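PDB 4OPD: digeranylgeranylglycerophospholipid reductase from Sulfolobus acidocaldarius, which uses FAD to hydrogenate the double bonds of the geranylgeranyl chains of archaeal glycerophospholipids, giving the saturated archaeols of the membrane. Local coordinates for residues N360-Y365 and S405-L410; K369-E374 and D392-V397; T86-N91 and Y365-K370. All coordinates share one frame; numbering follows the deposited sequence.

Contact 1: residues N360-Y365 and S405-L410; sequences NDDINY and SLLFKL. With GRG (geranylgeranyl diphosphate), chain F.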
loop_
_atom_site.group_PDB
_atom_site.type_symbol
_atom_site.label_atom_id
_atom_site.label_comp_id
_atom_site.label_asym_id
_atom_site.label_seq_id
_atom_site.Cartn_x
_atom_site.Cartn_y
_atom_site.Cartn_z
ATOM N N ASN A 360 -2.916 -23.026 -10.284
ATOM C CA ASN A 360 -2.650 -22.547 -11.630
ATOM C C ASN A 360 -3.683 -23.075 -12.601
ATOM O O ASN A 360 -4.125 -22.354 -13.498
ATOM C CB ASN A 360 -1.242 -22.933 -12.086
ATOM C CG ASN A 360 -0.188 -21.975 -11.560
ATOM O OD1 ASN A 360 -0.514 -20.939 -10.973
ATOM N ND2 ASN A 360 1.081 -22.309 -11.772
ATOM N N ASP A 361 -4.064 -24.337 -12.427
ATOM C CA ASP A 361 -5.094 -24.928 -13.281
ATOM C C ASP A 361 -6.395 -24.142 -13.150
ATOM O O ASP A 361 -7.077 -23.898 -14.146
ATOM C CB ASP A 361 -5.322 -26.397 -12.926
ATOM C CG ASP A 361 -4.193 -27.294 -13.407
ATOM O OD1 ASP A 361 -3.401 -26.853 -14.280
ATOM O OD2 ASP A 361 -4.103 -28.439 -12.915
ATOM N N ASP A 362 -6.735 -23.747 -11.922
ATOM C CA ASP A 362 -7.921 -22.918 -11.698
ATOM C C ASP A 362 -7.832 -21.597 -12.461
ATOM O O ASP A 362 -8.774 -21.186 -13.146
ATOM C CB ASP A 362 -8.125 -22.596 -10.217
ATOM C CG ASP A 362 -8.445 -23.807 -9.381
ATOM O OD1 ASP A 362 -9.031 -24.781 -9.899
ATOM O OD2 ASP A 362 -8.120 -23.767 -8.178
ATOM N N ILE A 363 -6.704 -20.910 -12.312
ATOM C CA ILE A 363 -6.570 -19.595 -12.916
ATOM C C ILE A 363 -6.474 -19.683 -14.455
ATOM O O ILE A 363 -7.115 -18.899 -15.161
ATOM C CB ILE A 363 -5.361 -18.857 -12.323
ATOM C CG1 ILE A 363 -5.590 -18.624 -10.821
ATOM C CG2 ILE A 363 -5.139 -17.545 -13.064
ATOM C CD1 ILE A 363 -4.311 -18.233 -10.046
ATOM N N ASN A 364 -5.707 -20.643 -14.972
ATOM C CA ASN A 364 -5.675 -20.891 -16.419
ATOM C C ASN A 364 -7.065 -21.138 -17.008
ATOM O O ASN A 364 -7.414 -20.613 -18.070
ATOM C CB ASN A 364 -4.787 -22.096 -16.735
ATOM C CG ASN A 364 -3.323 -21.779 -16.597
ATOM O OD1 ASN A 364 -2.919 -20.632 -16.766
ATOM N ND2 ASN A 364 -2.514 -22.794 -16.303
ATOM N N TYR A 365 -7.844 -21.971 -16.322
ATOM C CA TYR A 365 -9.172 -22.336 -16.802
ATOM C C TYR A 365 -10.120 -21.143 -16.752
ATOM O O TYR A 365 -10.832 -20.859 -17.720
ATOM C CB TYR A 365 -9.720 -23.499 -15.972
ATOM C CG TYR A 365 -11.096 -23.980 -16.366
ATOM C CD1 TYR A 365 -11.259 -24.914 -17.382
ATOM C CD2 TYR A 365 -12.234 -23.527 -15.704
ATOM C CE1 TYR A 365 -12.511 -25.372 -17.746
ATOM C CE2 TYR A 365 -13.497 -23.987 -16.063
ATOM C CZ TYR A 365 -13.624 -24.907 -17.085
ATOM O OH TYR A 365 -14.859 -25.378 -17.462
ATOM N N SER A 405 -12.769 -27.903 -7.399
ATOM C CA SER A 405 -12.094 -26.619 -7.535
ATOM C C SER A 405 -12.655 -25.590 -6.559
ATOM O O SER A 405 -13.855 -25.545 -6.309
ATOM C CB SER A 405 -12.214 -26.101 -8.971
ATOM O OG SER A 405 -11.756 -24.764 -9.062
ATOM N N LEU A 406 -11.774 -24.763 -6.008
ATOM C CA LEU A 406 -12.196 -23.662 -5.155
ATOM C C LEU A 406 -12.901 -22.569 -5.950
ATOM O O LEU A 406 -13.548 -21.705 -5.367
ATOM C CB LEU A 406 -10.996 -23.074 -4.401
ATOM C CG LEU A 406 -10.589 -23.837 -3.134
ATOM C CD1 LEU A 406 -9.379 -23.202 -2.470
ATOM C CD2 LEU A 406 -11.748 -23.897 -2.152
ATOM N N LEU A 407 -12.801 -22.609 -7.278
ATOM C CA LEU A 407 -13.532 -21.647 -8.101
ATOM C C LEU A 407 -15.028 -21.641 -7.791
ATOM O O LEU A 407 -15.694 -20.611 -7.930
ATOM C CB LEU A 407 -13.346 -21.941 -9.583
ATOM C CG LEU A 407 -11.982 -21.668 -10.198
ATOM C CD1 LEU A 407 -11.974 -22.161 -11.640
ATOM C CD2 LEU A 407 -11.682 -20.167 -10.125
ATOM N N PHE A 408 -15.558 -22.795 -7.393
ATOM C CA PHE A 408 -16.992 -22.894 -7.123
ATOM C C PHE A 408 -17.401 -22.179 -5.833
ATOM O O PHE A 408 -18.593 -22.102 -5.515
ATOM C CB PHE A 408 -17.432 -24.365 -7.070
ATOM C CG PHE A 408 -17.390 -25.050 -8.407
ATOM C CD1 PHE A 408 -18.400 -24.857 -9.331
ATOM C CD2 PHE A 408 -16.323 -25.864 -8.748
ATOM C CE1 PHE A 408 -18.349 -25.478 -10.580
ATOM C CE2 PHE A 408 -16.259 -26.475 -9.982
ATOM C CZ PHE A 408 -17.278 -26.290 -10.901
ATOM N N LYS A 409 -16.432 -21.640 -5.104
ATOM C CA LYS A 409 -16.749 -20.914 -3.879
ATOM C C LYS A 409 -16.938 -19.423 -4.133
ATOM O O LYS A 409 -17.109 -18.652 -3.191
ATOM C CB LYS A 409 -15.665 -21.150 -2.822
ATOM C CG LYS A 409 -15.888 -22.480 -2.105
ATOM C CD LYS A 409 -14.918 -22.715 -0.984
ATOM C CE LYS A 409 -15.229 -24.017 -0.266
ATOM N NZ LYS A 409 -16.342 -23.864 0.712
ATOM N N LEU A 410 -16.941 -19.024 -5.404
ATOM C CA LEU A 410 -16.951 -17.603 -5.742
ATOM C C LEU A 410 -18.195 -16.908 -5.202
ATOM O O LEU A 410 -18.142 -15.755 -4.759
ATOM C CB LEU A 410 -16.857 -17.407 -7.253
ATOM C CG LEU A 410 -16.674 -15.971 -7.742
ATOM C CD1 LEU A 410 -15.331 -15.396 -7.282
ATOM C CD2 LEU A 410 -16.795 -15.914 -9.248
HETATM C C20 GRG F . -9.507 -14.452 -12.984
HETATM C C19 GRG F . -9.265 -16.855 -11.973
HETATM C C18 GRG F . -10.064 -15.582 -12.149
HETATM C C17 GRG F . -11.274 -15.449 -11.577
HETATM C C16 GRG F . -12.091 -14.187 -11.766
HETATM C C14 GRG F . -15.050 -12.788 -10.296
HETATM C C13 GRG F . -13.550 -12.632 -10.406
HETATM C C15 GRG F . -12.666 -13.857 -10.423
HETATM C C12 GRG F . -12.983 -11.408 -10.434
HETATM C C11 GRG F . -13.799 -10.136 -10.350
HETATM C C9 GRG F . -13.864 -9.755 -8.876
HETATM C C8 GRG F . -12.879 -8.640 -8.555
HETATM C C10 GRG F . -13.024 -7.932 -7.224
HETATM C C7 GRG F . -11.904 -8.282 -9.426
HETATM C C6 GRG F . -10.926 -7.131 -9.208
HETATM C C5 GRG F . -9.769 -7.378 -8.288
HETATM C C3 GRG F . -8.828 -6.198 -8.441
HETATM C C4 GRG F . -8.052 -6.035 -9.726
HETATM C C2 GRG F . -8.663 -5.298 -7.448
HETATM C C1 GRG F . -7.687 -4.146 -7.626
HETATM O O1 GRG F . -8.073 -3.012 -6.880
HETATM O O HOH W 1 -8.908 -25.448 -6.371
#
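Asp-362, on the helix that starts at Asn-360, sets its carboxylate against Ser-405 while its CB and carbonyl O pack on Leu-407, and these few atoms carry most of the contact. Ser-405 donates its OG hydroxyl to Asp-362 OD1 at 2.9 Å, approaching from above the carboxylate plane, about 66° out of it. The same OG accepts the backbone N-H of Leu-407 at 3.0 Å, so the serine oxygen is gripped from both segments and its rotation is fixed: chi1 of 170° points OG away from its own N and back over the turn. Asp-362 OD1 is also in a salt bridge with Arg-403, which probably keeps the buried carboxylate ionised. Just beside this polar centre the packing is close. Leu-407 CD1 rests 3.7 Å from Asp-362 O, and its CG lies 4.0 Å from Asp-362 CB.

The fit loosens in two separate places, at Tyr-365 and at Leu-406, both partly exposed. At the first, Tyr-365 CD2 lies 4.3 Å from Leu-407 CD1, which meets the ring obliquely. By Leu-406 a water replaces direct contact: it donates to Asp-362 OD2 at 2.6 Å and accepts from Leu-406 N at 3.0 Å. Farther along the two segments, Ile-363 and Leu-410 touch the isoprenoid chain of the geranylgeranyl ligand in chain F. In Ser-405 to Leu-407 the example combines an ST turn with the start of a 3-10 segment that leads into helix 410-425, fastened to helix 360-368 mainly through Asp-362.

Contact 2: residues K369-E374 and D392-V397; sequences KKIIKE and DKAMRV. With GRG (geranylgeranyl diphosphate), chain F.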
loop_
_atom_site.group_PDB
_atom_site.type_symbol
_atom_site.label_atom_id
_atom_site.label_comp_id
_atom_site.label_asym_id
_atom_site.label_seq_id
_atom_site.Cartn_x
_atom_site.Cartn_y
_atom_site.Cartn_z
ATOM N N LYS A 369 -11.673 -19.544 -20.135
ATOM C CA LYS A 369 -13.125 -19.636 -20.311
ATOM C C LYS A 369 -13.838 -18.288 -20.151
ATOM O O LYS A 369 -15.060 -18.233 -20.228
ATOM C CB LYS A 369 -13.732 -20.639 -19.319
ATOM C CG LYS A 369 -13.276 -22.076 -19.503
ATOM C CD LYS A 369 -13.808 -22.680 -20.793
ATOM C CE LYS A 369 -13.304 -24.109 -20.979
ATOM N NZ LYS A 369 -13.948 -24.829 -22.119
ATOM N N LYS A 370 -13.075 -17.220 -19.920
ATOM C CA LYS A 370 -13.626 -15.868 -19.782
ATOM C C LYS A 370 -14.634 -15.774 -18.640
ATOM O O LYS A 370 -15.724 -15.222 -18.791
ATOM C CB LYS A 370 -14.280 -15.412 -21.092
ATOM C CG LYS A 370 -13.285 -15.090 -22.197
ATOM C CD LYS A 370 -12.322 -13.978 -21.766
ATOM C CE LYS A 370 -13.070 -12.704 -21.386
ATOM N NZ LYS A 370 -12.153 -11.547 -21.215
ATOM N N ILE A 371 -14.241 -16.312 -17.495
ATOM C CA ILE A 371 -15.068 -16.336 -16.300
ATOM C C ILE A 371 -15.599 -14.937 -15.950
ATOM O O ILE A 371 -16.699 -14.802 -15.401
ATOM C CB ILE A 371 -14.255 -16.949 -15.136
ATOM C CG1 ILE A 371 -15.148 -17.336 -13.963
ATOM C CG2 ILE A 371 -13.100 -16.027 -14.711
ATOM C CD1 ILE A 371 -14.370 -17.996 -12.859
ATOM N N ILE A 372 -14.813 -13.909 -16.285
ATOM C CA ILE A 372 -15.252 -12.516 -16.246
ATOM C C ILE A 372 -14.764 -11.816 -17.498
ATOM O O ILE A 372 -13.824 -12.279 -18.145
ATOM C CB ILE A 372 -14.716 -11.740 -15.011
ATOM C CG1 ILE A 372 -13.192 -11.792 -14.959
ATOM C CG2 ILE A 372 -15.308 -12.290 -13.739
ATOM C CD1 ILE A 372 -12.567 -10.815 -13.973
ATOM N N LYS A 373 -15.399 -10.705 -17.850
ATOM C CA LYS A 373 -14.880 -9.890 -18.934
ATOM C C LYS A 373 -13.669 -9.112 -18.419
ATOM O O LYS A 373 -13.590 -8.812 -17.227
ATOM C CB LYS A 373 -15.945 -8.938 -19.467
ATOM C CG LYS A 373 -17.182 -9.632 -19.995
ATOM C CD LYS A 373 -18.196 -8.613 -20.479
ATOM C CE LYS A 373 -19.439 -9.288 -21.022
ATOM N NZ LYS A 373 -20.452 -8.286 -21.448
ATOM N N GLU A 374 -12.732 -8.785 -19.305
ATOM C CA GLU A 374 -11.593 -7.975 -18.900
ATOM C C GLU A 374 -12.086 -6.587 -18.477
ATOM O O GLU A 374 -11.424 -5.900 -17.694
ATOM C CB GLU A 374 -10.534 -7.886 -20.018
ATOM C CG GLU A 374 -10.991 -7.252 -21.320
ATOM C CD GLU A 374 -9.900 -7.248 -22.395
ATOM O OE1 GLU A 374 -10.080 -6.555 -23.421
ATOM O OE2 GLU A 374 -8.862 -7.930 -22.221
ATOM N N ASP A 392 -22.727 -14.614 -10.704
ATOM C CA ASP A 392 -23.641 -15.601 -11.285
ATOM C C ASP A 392 -23.170 -16.084 -12.651
ATOM O O ASP A 392 -23.144 -17.285 -12.917
ATOM C CB ASP A 392 -25.053 -15.025 -11.413
ATOM C CG ASP A 392 -25.808 -15.032 -10.099
ATOM O OD1 ASP A 392 -25.374 -15.739 -9.160
ATOM O OD2 ASP A 392 -26.838 -14.331 -10.008
ATOM N N LYS A 393 -22.806 -15.142 -13.516
ATOM C CA LYS A 393 -22.278 -15.474 -14.834
ATOM C C LYS A 393 -21.024 -16.331 -14.735
ATOM O O LYS A 393 -20.884 -17.311 -15.464
ATOM C CB LYS A 393 -21.977 -14.208 -15.636
ATOM C CG LYS A 393 -21.336 -14.484 -16.999
ATOM C CD LYS A 393 -22.231 -15.365 -17.873
ATOM C CE LYS A 393 -21.539 -15.733 -19.180
ATOM N NZ LYS A 393 -21.059 -14.538 -19.930
ATOM N N ALA A 394 -20.111 -15.949 -13.841
ATOM C CA ALA A 394 -18.889 -16.711 -13.610
ATOM C C ALA A 394 -19.192 -18.159 -13.219
ATOM O O ALA A 394 -18.541 -19.099 -13.688
ATOM C CB ALA A 394 -18.050 -16.036 -12.530
ATOM N N MET A 395 -20.171 -18.341 -12.342
ATOM C CA MET A 395 -20.555 -19.682 -11.932
ATOM C C MET A 395 -21.115 -20.486 -13.102
ATOM O O MET A 395 -20.863 -21.685 -13.222
ATOM C CB MET A 395 -21.567 -19.615 -10.783
ATOM C CG MET A 395 -21.004 -18.967 -9.524
ATOM S SD MET A 395 -19.663 -19.918 -8.774
ATOM C CE MET A 395 -18.206 -19.318 -9.631
ATOM N N ARG A 396 -21.866 -19.832 -13.976
ATOM C CA ARG A 396 -22.398 -20.538 -15.129
ATOM C C ARG A 396 -21.258 -20.911 -16.080
ATOM O O ARG A 396 -21.222 -22.015 -16.627
ATOM C CB ARG A 396 -23.460 -19.695 -15.836
ATOM C CG ARG A 396 -23.932 -20.288 -17.149
ATOM C CD ARG A 396 -25.151 -19.568 -17.688
ATOM N NE ARG A 396 -26.392 -20.059 -17.092
ATOM C CZ ARG A 396 -27.591 -19.573 -17.392
ATOM N NH1 ARG A 396 -27.690 -18.591 -18.280
ATOM N NH2 ARG A 396 -28.688 -20.068 -16.818
ATOM N N VAL A 397 -20.313 -19.995 -16.250
ATOM C CA VAL A 397 -19.166 -20.219 -17.118
ATOM C C VAL A 397 -18.335 -21.436 -16.694
ATOM O O VAL A 397 -17.868 -22.196 -17.538
ATOM C CB VAL A 397 -18.257 -18.970 -17.161
ATOM C CG1 VAL A 397 -16.914 -19.303 -17.766
ATOM C CG2 VAL A 397 -18.930 -17.861 -17.944
HETATM C C20 GRG F . -9.507 -14.452 -12.984
HETATM C C19 GRG F . -9.265 -16.855 -11.973
HETATM C C18 GRG F . -10.064 -15.582 -12.149
HETATM C C17 GRG F . -11.274 -15.449 -11.577
HETATM C C16 GRG F . -12.091 -14.187 -11.766
HETATM C C14 GRG F . -15.050 -12.788 -10.296
HETATM C C13 GRG F . -13.550 -12.632 -10.406
HETATM C C15 GRG F . -12.666 -13.857 -10.423
HETATM C C12 GRG F . -12.983 -11.408 -10.434
HETATM C C11 GRG F . -13.799 -10.136 -10.350
HETATM C C9 GRG F . -13.864 -9.755 -8.876
HETATM C C8 GRG F . -12.879 -8.640 -8.555
HETATM C C10 GRG F . -13.024 -7.932 -7.224
HETATM C C7 GRG F . -11.904 -8.282 -9.426
HETATM C C6 GRG F . -10.926 -7.131 -9.208
HETATM C C5 GRG F . -9.769 -7.378 -8.288
HETATM C C3 GRG F . -8.828 -6.198 -8.441
HETATM C C4 GRG F . -8.052 -6.035 -9.726
HETATM C C2 GRG F . -8.663 -5.298 -7.448
HETATM C C1 GRG F . -7.687 -4.146 -7.626
HETATM O O1 GRG F . -8.073 -3.012 -6.880
#
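Ile-371 CG1 (chi1 -165°) and Val-397 CG1 (chi1 166°) each stand opposite their own backbone N, and this directs each at the other segment, the first at Ala-394 and the second at Lys-369. Ile-371 CG1 is only 3.5 Å from Ala-394 CB, tighter than usual carbon packing. The other branch, CG2, faces the ligand instead and lies 3.6 Å from C16 of the geranylgeranyl chain in chain F. Val-397 CG1 fits into the bend of the 369-374 segment, 3.3 Å from Lys-369 O and 3.8 Å from Lys-369 CB.

That bend is the end of helix 360-368, closed by a Schellman motif in which Lys-370 takes positive phi. It turns the chain toward helix 388-397, so that the CA atoms of Ile-371 and Ala-394 come within 4.7 Å. The small alanine is consistent with so close an approach; Ala-394 CA lies 3.4 Å from Ile-371 O in a CA-H...O contact bent to 125° at the hydrogen. The lysine ends stay outside: Lys-369 leads its ammonium away from the helix, and Lys-373 and Lys-393 are both exposed. Ile-372 adds its own CG2 and CD1 to the ligand side.

Chemically, then, the two segments are joined mainly by van der Waals packing, with one weak CA-H...O contact, while Ile-371 and Ile-372 carry the apolar surface on to the isoprenoid chain, Ala-394 backing Ile-371.

Contact 3: residues T86-N91 and Y365-K370; sequences TVWTVN and YGMKKK. With GRG (geranylgeranyl diphosphate), chain D.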
loop_
_atom_site.group_PDB
_atom_site.type_symbol
_atom_site.label_atom_id
_atom_site.label_comp_id
_atom_site.label_asym_id
_atom_site.label_seq_id
_atom_site.Cartn_x
_atom_site.Cartn_y
_atom_site.Cartn_z
ATOM N N THR A 86 -3.522 -16.886 -21.927
ATOM C CA THR A 86 -4.580 -15.890 -21.850
ATOM C C THR A 86 -4.078 -14.586 -21.263
ATOM O O THR A 86 -3.574 -14.562 -20.144
ATOM C CB THR A 86 -5.754 -16.387 -21.005
ATOM O OG1 THR A 86 -6.231 -17.623 -21.547
ATOM C CG2 THR A 86 -6.873 -15.366 -21.031
ATOM N N VAL A 87 -4.245 -13.497 -22.006
ATOM C CA VAL A 87 -3.829 -12.176 -21.523
ATOM C C VAL A 87 -5.016 -11.230 -21.479
ATOM O O VAL A 87 -5.703 -11.053 -22.482
ATOM C CB VAL A 87 -2.745 -11.562 -22.418
ATOM C CG1 VAL A 87 -2.404 -10.144 -21.956
ATOM C CG2 VAL A 87 -1.522 -12.447 -22.426
ATOM N N TRP A 88 -5.257 -10.632 -20.317
ATOM C CA TRP A 88 -6.310 -9.640 -20.181
ATOM C C TRP A 88 -5.714 -8.250 -20.141
ATOM O O TRP A 88 -4.727 -8.019 -19.450
ATOM C CB TRP A 88 -7.126 -9.888 -18.921
ATOM C CG TRP A 88 -8.074 -11.048 -19.037
ATOM C CD1 TRP A 88 -8.412 -11.731 -20.171
ATOM C CD2 TRP A 88 -8.790 -11.661 -17.965
ATOM N NE1 TRP A 88 -9.310 -12.734 -19.866
ATOM C CE2 TRP A 88 -9.554 -12.709 -18.516
ATOM C CE3 TRP A 88 -8.863 -11.421 -16.589
ATOM C CZ2 TRP A 88 -10.378 -13.515 -17.741
ATOM C CZ3 TRP A 88 -9.681 -12.224 -15.820
ATOM C CH2 TRP A 88 -10.427 -13.260 -16.401
ATOM N N THR A 89 -6.307 -7.328 -20.891
ATOM C CA THR A 89 -5.813 -5.957 -20.926
ATOM C C THR A 89 -6.760 -5.019 -20.182
ATOM O O THR A 89 -7.977 -5.091 -20.347
ATOM C CB THR A 89 -5.631 -5.463 -22.379
ATOM O OG1 THR A 89 -4.710 -6.322 -23.061
ATOM C CG2 THR A 89 -5.093 -4.033 -22.394
ATOM N N VAL A 90 -6.200 -4.161 -19.332
ATOM C CA VAL A 90 -6.988 -3.104 -18.709
ATOM C C VAL A 90 -6.322 -1.776 -19.024
ATOM O O VAL A 90 -5.152 -1.571 -18.726
ATOM C CB VAL A 90 -7.144 -3.294 -17.170
ATOM C CG1 VAL A 90 -8.032 -4.491 -16.865
ATOM C CG2 VAL A 90 -5.797 -3.458 -16.493
ATOM N N ASN A 91 -7.063 -0.882 -19.665
ATOM C CA ASN A 91 -6.518 0.412 -20.042
ATOM C C ASN A 91 -6.736 1.431 -18.929
ATOM O O ASN A 91 -7.752 1.395 -18.230
ATOM C CB ASN A 91 -7.144 0.900 -21.351
ATOM C CG ASN A 91 -6.940 -0.078 -22.495
ATOM O OD1 ASN A 91 -7.864 -0.362 -23.256
ATOM N ND2 ASN A 91 -5.729 -0.600 -22.618
ATOM N N TYR A 365 -7.844 -21.971 -16.322
ATOM C CA TYR A 365 -9.172 -22.336 -16.802
ATOM C C TYR A 365 -10.120 -21.143 -16.752
ATOM O O TYR A 365 -10.832 -20.859 -17.720
ATOM C CB TYR A 365 -9.720 -23.499 -15.972
ATOM C CG TYR A 365 -11.096 -23.980 -16.366
ATOM C CD1 TYR A 365 -11.259 -24.914 -17.382
ATOM C CD2 TYR A 365 -12.234 -23.527 -15.704
ATOM C CE1 TYR A 365 -12.511 -25.372 -17.746
ATOM C CE2 TYR A 365 -13.497 -23.987 -16.063
ATOM C CZ TYR A 365 -13.624 -24.907 -17.085
ATOM O OH TYR A 365 -14.859 -25.378 -17.462
ATOM N N GLY A 366 -10.127 -20.444 -15.620
ATOM C CA GLY A 366 -11.016 -19.309 -15.437
ATOM C C GLY A 366 -10.747 -18.218 -16.454
ATOM O O GLY A 366 -11.665 -17.677 -17.067
ATOM N N MET A 367 -9.474 -17.902 -16.653
ATOM C CA MET A 367 -9.122 -16.875 -17.623
ATOM C C MET A 367 -9.457 -17.315 -19.051
ATOM O O MET A 367 -10.034 -16.540 -19.814
ATOM C CB MET A 367 -7.644 -16.498 -17.487
ATOM C CG MET A 367 -7.371 -15.747 -16.200
ATOM S SD MET A 367 -5.727 -15.033 -16.047
ATOM C CE MET A 367 -5.715 -13.821 -17.371
ATOM N N LYS A 368 -9.136 -18.557 -19.405
ATOM C CA LYS A 368 -9.384 -19.023 -20.779
ATOM C C LYS A 368 -10.872 -19.093 -21.103
ATOM O O LYS A 368 -11.287 -18.738 -22.217
ATOM C CB LYS A 368 -8.734 -20.386 -21.014
ATOM C CG LYS A 368 -9.102 -21.028 -22.347
ATOM C CD LYS A 368 -8.136 -22.143 -22.699
ATOM C CE LYS A 368 -6.799 -21.582 -23.172
ATOM N NZ LYS A 368 -5.790 -22.666 -23.325
ATOM N N LYS A 369 -11.673 -19.544 -20.135
ATOM C CA LYS A 369 -13.125 -19.636 -20.311
ATOM C C LYS A 369 -13.838 -18.288 -20.151
ATOM O O LYS A 369 -15.060 -18.233 -20.228
ATOM C CB LYS A 369 -13.732 -20.639 -19.319
ATOM C CG LYS A 369 -13.276 -22.076 -19.503
ATOM C CD LYS A 369 -13.808 -22.680 -20.793
ATOM C CE LYS A 369 -13.304 -24.109 -20.979
ATOM N NZ LYS A 369 -13.948 -24.829 -22.119
ATOM N N LYS A 370 -13.075 -17.220 -19.920
ATOM C CA LYS A 370 -13.626 -15.868 -19.782
ATOM C C LYS A 370 -14.634 -15.774 -18.640
ATOM O O LYS A 370 -15.724 -15.222 -18.791
ATOM C CB LYS A 370 -14.280 -15.412 -21.092
ATOM C CG LYS A 370 -13.285 -15.090 -22.197
ATOM C CD LYS A 370 -12.322 -13.978 -21.766
ATOM C CE LYS A 370 -13.070 -12.704 -21.386
ATOM N NZ LYS A 370 -12.153 -11.547 -21.215
HETATM C C20 GRG D . 4.296 -4.469 -8.072
HETATM C C19 GRG D . 3.798 -4.821 -5.529
HETATM C C18 GRG D . 3.451 -4.178 -6.853
HETATM C C17 GRG D . 2.395 -3.343 -6.950
HETATM C C16 GRG D . 2.042 -2.705 -8.275
HETATM C C14 GRG D . -0.310 -2.718 -10.268
HETATM C C13 GRG D . 0.212 -1.547 -9.465
HETATM C C15 GRG D . 0.840 -1.791 -8.108
HETATM C C12 GRG D . 0.148 -0.287 -9.939
HETATM C C11 GRG D . -0.430 0.079 -11.290
HETATM C C9 GRG D . -0.707 1.566 -11.268
HETATM C C8 GRG D . -0.979 2.082 -12.658
HETATM C C10 GRG D . 0.160 2.514 -13.559
HETATM C C7 GRG D . -2.245 2.159 -13.101
HETATM C C6 GRG D . -2.507 2.672 -14.498
HETATM C C5 GRG D . -3.155 1.563 -15.295
HETATM C C3 GRG D . -4.647 1.563 -15.035
HETATM C C4 GRG D . -5.480 0.390 -15.501
HETATM C C2 GRG D . -5.232 2.603 -14.398
HETATM C C1 GRG D . -6.722 2.608 -14.136
HETATM O O1 GRG D . -7.080 3.819 -13.509
HETATM P PA GRG D . -8.371 4.565 -14.034
HETATM O O1A GRG D . -9.519 4.323 -13.079
HETATM O O3A GRG D . -8.743 3.983 -15.463
HETATM O O2A GRG D . -8.086 6.047 -14.128
HETATM P PB GRG D . -9.506 4.776 -16.606
HETATM O O1B GRG D . -9.837 3.824 -17.738
HETATM O O2B GRG D . -10.788 5.363 -16.053
HETATM O O3B GRG D . -8.610 5.890 -17.110
#
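One face of the Trp-88 indole carries Met-367, whose CE methyl sits 4.0 Å from the centroid of the five-membered ring, 19° off its normal. The sulfur lies above the same ring system but farther out, SD being 4.8 Å from the centroid of the six-membered ring. A bend at the last torsion, chi3 64°, folds the methyl back over the indole and against Thr-86 O, 3.6 Å from CE. The benzo rim meets the helix backbone, with Trp-88 CZ2 3.6 Å from Met-367 CA. Near the pyrrole nitrogen Lys-370 runs antiparallel alongside the indole and arrives obliquely; its NZ is 3.4 Å from Trp-88 NE1, but both are donors and this is proximity without a bond. Just past the helix end, Lys-369 CG lies over one face of the Tyr-365 ring, away from the strand.

Thr-86 completes the fit just before the strand: its CG2 packs on Met-367 CB at 3.8 Å, and OG1 is 3.5 Å from Lys-368 CA. The ammonium of Lys-368 is hydrogen-bonded to Gln-85. Farther along the strand, Val-90 and Asn-91 come up to the geranylgeranyl diphosphate of chain D.

Trp-88 and Met-367 thus form a Met-aromatic contact with a CH-pi component, seating the C-terminal end of helix 360-368 on a strand of the large mixed sheet, where Trp-88 also touches bound geranylgeranyl diphosphate.

Helix 360-368 and the turn after it tie the three contacts together: contacts 1 and 3 share Tyr-365, contacts 2 and 3 share Lys-369 and Lys-370. Their centres lie 10 to 13 Å apart. Contact 1 meets contact 2 where Leu-410 CD2 packs 3.5 Å from Ala-394 CB. Contact 2 meets contact 3 where Ile-372 CG1 lies 3.4 Å from Trp-88 CH2 and Glu-374 OE2 probably accepts from Thr-89 N at 2.9 Å. All lie away from the annotated FAD and phospholipid sites but border the chain F prenyl chain, contact 3 through Trp-88; its Val-90 and Asn-91 come up to the chain D ligand, consistent with a protein wall of helices and sheet lining the prenyl pocket.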